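Local structure of p-nitrophenyl phosphatase (Pho2) (Archaeoglobus fulgidus, 3QGM) at residues L121-M134 / P164-M176. The protein probably acts as a metal-dependent phosphatase of the haloacid dehalogenase superfamily, and holds a calcium ion in its metal site. Sequence-based numbering, arbitrary orientation.
Sequences LVVGSNRKINFELM and PGTGMIIGALYWM
Val123 and Ile169 face each other where strand 121-123 packs against helix 167-176, the two axes 9.9 Å apart at closest approach and inclined at 130° between their N-to-C directions. The valine meets the helix with both methyls. CG1, anti to the backbone N, lies 3.7 Å from Ile169 CG2 and also touches Thr166 CG2 and Ile170 CG1, while CG2 meets Leu173 CD1 tip to tip at 3.9 Å. Cut back to an alanine, the side chain would lose both methyls and probably leave a gap in front of Ile169, Thr166 and Leu173. Ile169 has a second branch to spend: its CG1 stands anti to the carbonyl carbon (chi1 -63°) and, with the rest of the chain extended, this sends CD1 toward the loop after the strand, 3.4 Å from Gly124 O and end to end with Ile129 CD1. Strand 120-123 is the middle one of a five-stranded parallel sheet, consistent with the cap domain of UmpH-like HAD phosphatases; helices 131-143 and 167-177 pack together against this sheet. Between these helices the selenomethionine Met134, in the conformer described, one of two, bends at chi2 and chi3 and lays SE and CE against Ala172 CB, with SE 4.0 Å away. Its CE also reaches Met168 SE. Met168 packs on Met134 of the second subunit as well, so the cluster extends to the dimer interface. At the other end of the contact the two backbone segments close to 4.3 Å between Ser125 CA and Thr166 CA, and polar groups take over. Ser125 N gives Thr166 OG1 a weak hydrogen bond, bent to 128°, and is also bonded to Ser50 OG; the threonine hydroxyl has a further partner in Asn151 OD1. In one of its two conformers Ser125 OG is joined through a water to Gly165 O, the water donating to the carbonyl at 2.7 Å.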
# COMPACT_ATOMS: atom_id res chain seq x y z
N LEU A 121 15.73 7.49 2.20
CA LEU A 121 14.68 6.63 2.67
C LEU A 121 14.99 5.21 2.22
O LEU A 121 15.13 4.96 1.03
CB LEU A 121 13.30 7.12 2.11
CG LEU A 121 12.09 6.19 2.27
CD1 LEU A 121 11.84 5.87 3.78
CD2 LEU A 121 10.80 6.81 1.52
N VAL A 122 15.08 4.29 3.16
CA VAL A 122 15.41 2.90 2.92
C VAL A 122 14.21 2.02 3.34
O VAL A 122 13.83 1.97 4.50
CB VAL A 122 16.70 2.50 3.68
CG1 VAL A 122 17.14 1.10 3.34
CG2 VAL A 122 17.80 3.50 3.35
N VAL A 123 13.56 1.42 2.36
CA VAL A 123 12.34 0.71 2.61
C VAL A 123 12.69 -0.76 2.62
O VAL A 123 13.23 -1.26 1.67
CB VAL A 123 11.30 1.03 1.51
CG1 VAL A 123 10.26 -0.06 1.44
CG2 VAL A 123 10.65 2.42 1.77
N GLY A 124 12.46 -1.42 3.73
CA GLY A 124 12.54 -2.86 3.84
C GLY A 124 11.30 -3.32 4.63
O GLY A 124 10.70 -2.53 5.38
N SER A 125 10.93 -4.59 4.46
CA SER A 125 9.84 -5.17 5.19
C SER A 125 10.01 -5.06 6.68
O SER A 125 11.14 -5.10 7.18
CB SER A 125 9.70 -6.64 4.84
OG SER A 125 8.43 -7.07 5.24
N ASN A 126 8.90 -4.93 7.40
CA ASN A 126 8.90 -4.90 8.87
C ASN A 126 7.63 -5.52 9.46
O ASN A 126 6.50 -4.98 9.30
CB ASN A 126 9.01 -3.44 9.32
CG ASN A 126 9.45 -3.30 10.74
OD1 ASN A 126 9.20 -4.18 11.57
ND2 ASN A 126 10.09 -2.18 11.06
N ARG A 127 7.82 -6.61 10.22
CA ARG A 127 6.74 -7.31 10.87
C ARG A 127 6.11 -6.42 11.96
O ARG A 127 5.03 -6.66 12.41
CB ARG A 127 7.30 -8.64 11.46
CG ARG A 127 6.27 -9.73 11.71
CD ARG A 127 6.95 -11.04 12.14
NE ARG A 127 7.81 -10.87 13.32
CZ ARG A 127 7.37 -10.73 14.57
NH1 ARG A 127 6.06 -10.74 14.84
NH2 ARG A 127 8.26 -10.58 15.55
N LYS A 128 6.83 -5.37 12.35
CA LYS A 128 6.36 -4.40 13.32
C LYS A 128 5.88 -3.10 12.66
O LYS A 128 5.77 -2.06 13.32
CB LYS A 128 7.46 -4.13 14.36
CG LYS A 128 7.64 -5.26 15.35
CD LYS A 128 8.69 -4.93 16.47
CE LYS A 128 8.74 -6.03 17.61
NZ LYS A 128 9.96 -6.94 17.58
N ILE A 129 5.57 -3.18 11.36
CA ILE A 129 5.09 -2.01 10.64
C ILE A 129 3.81 -1.52 11.32
O ILE A 129 2.96 -2.31 11.77
CB ILE A 129 4.88 -2.30 9.09
CG1 ILE A 129 4.63 -1.02 8.30
CG2 ILE A 129 3.74 -3.21 8.85
CD1 ILE A 129 5.80 -0.13 8.20
N ASN A 130 3.67 -0.22 11.42
CA ASN A 130 2.50 0.38 12.06
C ASN A 130 2.19 1.74 11.49
O ASN A 130 2.90 2.22 10.60
CB ASN A 130 2.67 0.42 13.59
CG ASN A 130 3.81 1.33 14.04
OD1 ASN A 130 4.34 2.13 13.28
ND2 ASN A 130 4.20 1.17 15.31
N PHE A 131 1.14 2.39 11.98
CA PHE A 131 0.73 3.68 11.40
C PHE A 131 1.83 4.74 11.52
O PHE A 131 2.11 5.51 10.57
CB PHE A 131 -0.55 4.15 12.06
CG PHE A 131 -1.26 5.26 11.33
CD1 PHE A 131 -1.98 4.99 10.16
CD2 PHE A 131 -1.28 6.53 11.83
CE1 PHE A 131 -2.71 6.01 9.51
CE2 PHE A 131 -1.97 7.53 11.19
CZ PHE A 131 -2.70 7.27 10.01
N GLU A 132 2.47 4.79 12.68
CA GLU A 132 3.50 5.80 12.93
C GLU A 132 4.64 5.61 11.96
O GLU A 132 5.09 6.57 11.33
CB GLU A 132 4.02 5.76 14.39
CG GLU A 132 5.41 6.44 14.55
CD GLU A 132 5.83 6.70 16.01
OE1 GLU A 132 5.80 5.76 16.85
OE2 GLU A 132 6.20 7.87 16.30
N LEU A 133 5.12 4.37 11.80
CA LEU A 133 6.22 4.14 10.86
C LEU A 133 5.79 4.44 9.41
O LEU A 133 6.59 5.01 8.62
CB LEU A 133 6.73 2.71 11.01
CG LEU A 133 8.06 2.34 10.42
CD1 LEU A 133 9.12 3.42 10.67
CD2 LEU A 133 8.46 1.00 11.06
N MSE A 134 4.55 4.14 9.04
CA MSE A 134 4.10 4.48 7.68
C MSE A 134 3.97 5.98 7.49
O MSE A 134 4.24 6.49 6.41
CB MSE A 134 2.80 3.78 7.31
CG MSE A 134 2.42 4.03 5.86
SE MSE A 134 3.47 2.95 4.65
CE MSE A 134 2.67 1.25 5.15
N PRO A 164 2.44 -10.09 3.73
CA PRO A 164 3.00 -8.99 2.93
C PRO A 164 4.54 -9.05 2.89
O PRO A 164 5.16 -9.38 3.88
CB PRO A 164 2.61 -7.73 3.71
CG PRO A 164 1.46 -8.12 4.52
CD PRO A 164 1.61 -9.58 4.85
N GLY A 165 5.13 -8.71 1.77
CA GLY A 165 6.59 -8.51 1.70
C GLY A 165 6.83 -7.02 1.58
O GLY A 165 5.95 -6.23 1.82
N THR A 166 8.03 -6.66 1.20
CA THR A 166 8.47 -5.30 1.15
C THR A 166 7.66 -4.47 0.15
O THR A 166 7.49 -3.26 0.32
CB THR A 166 9.95 -5.27 0.74
OG1 THR A 166 10.70 -6.00 1.72
CG2 THR A 166 10.43 -3.81 0.63
N GLY A 167 7.13 -5.14 -0.87
CA GLY A 167 6.33 -4.47 -1.89
C GLY A 167 5.06 -3.86 -1.34
O GLY A 167 4.45 -2.97 -1.95
N MSE A 168 4.64 -4.32 -0.18
CA MSE A 168 3.53 -3.70 0.46
C MSE A 168 3.79 -2.22 0.77
O MSE A 168 2.89 -1.36 0.56
CB MSE A 168 3.16 -4.41 1.73
CG MSE A 168 1.82 -3.94 2.17
SE MSE A 168 2.09 -2.62 3.49
CE MSE A 168 2.03 -4.04 4.83
N ILE A 169 4.98 -1.93 1.30
CA ILE A 169 5.33 -0.57 1.68
C ILE A 169 5.55 0.22 0.37
O ILE A 169 5.06 1.31 0.20
CB ILE A 169 6.58 -0.49 2.61
CG1 ILE A 169 6.30 -1.22 3.94
CG2 ILE A 169 6.96 0.96 2.84
CD1 ILE A 169 7.50 -1.47 4.80
N ILE A 170 6.19 -0.40 -0.62
CA ILE A 170 6.33 0.26 -1.91
C ILE A 170 5.02 0.66 -2.53
O ILE A 170 4.89 1.75 -3.08
CB ILE A 170 7.15 -0.59 -2.91
CG1 ILE A 170 8.57 -0.78 -2.39
CG2 ILE A 170 7.18 0.09 -4.29
CD1 ILE A 170 9.32 -2.03 -2.93
N GLY A 171 4.06 -0.25 -2.50
CA GLY A 171 2.77 -0.01 -3.06
C GLY A 171 2.01 1.07 -2.31
O GLY A 171 1.36 1.94 -2.93
N ALA A 172 2.09 1.04 -0.99
CA ALA A 172 1.45 2.09 -0.18
C ALA A 172 2.00 3.47 -0.55
O ALA A 172 1.25 4.37 -0.81
CB ALA A 172 1.62 1.81 1.30
N LEU A 173 3.32 3.62 -0.59
CA LEU A 173 3.96 4.89 -0.88
C LEU A 173 3.67 5.36 -2.29
O LEU A 173 3.36 6.53 -2.50
CB LEU A 173 5.46 4.77 -0.64
CG LEU A 173 5.88 4.57 0.80
CD1 LEU A 173 7.39 4.37 0.86
CD2 LEU A 173 5.38 5.77 1.68
N TYR A 174 3.69 4.44 -3.25
CA TYR A 174 3.34 4.72 -4.63
C TYR A 174 1.90 5.24 -4.74
O TYR A 174 1.62 6.25 -5.43
CB TYR A 174 3.51 3.48 -5.55
CG TYR A 174 2.89 3.74 -6.91
CD1 TYR A 174 3.51 4.57 -7.83
CD2 TYR A 174 1.63 3.25 -7.23
CE1 TYR A 174 2.91 4.84 -9.09
CE2 TYR A 174 1.03 3.53 -8.44
CZ TYR A 174 1.67 4.33 -9.36
OH TYR A 174 1.04 4.54 -10.55
N TRP A 175 0.97 4.55 -4.10
CA TRP A 175 -0.40 4.98 -4.21
C TRP A 175 -0.65 6.36 -3.64
O TRP A 175 -1.40 7.16 -4.23
CB TRP A 175 -1.32 3.97 -3.59
CG TRP A 175 -2.72 4.14 -3.92
CD1 TRP A 175 -3.66 4.80 -3.20
CD2 TRP A 175 -3.40 3.51 -4.99
NE1 TRP A 175 -4.89 4.66 -3.79
CE2 TRP A 175 -4.76 3.85 -4.88
CE3 TRP A 175 -3.00 2.66 -6.03
CZ2 TRP A 175 -5.72 3.44 -5.82
CZ3 TRP A 175 -3.93 2.23 -6.92
CH2 TRP A 175 -5.29 2.63 -6.82
N MSE A 176 0.01 6.67 -2.52
CA MSE A 176 -0.23 7.91 -1.82
C MSE A 176 0.52 9.09 -2.46
O MSE A 176 0.05 10.20 -2.39
CB MSE A 176 0.19 7.76 -0.35
CG MSE A 176 -0.75 6.81 0.45
SE MSE A 176 -0.33 6.96 2.32
CE MSE A 176 1.43 6.15 2.32
O HOH W 1 5.95 -5.91 4.52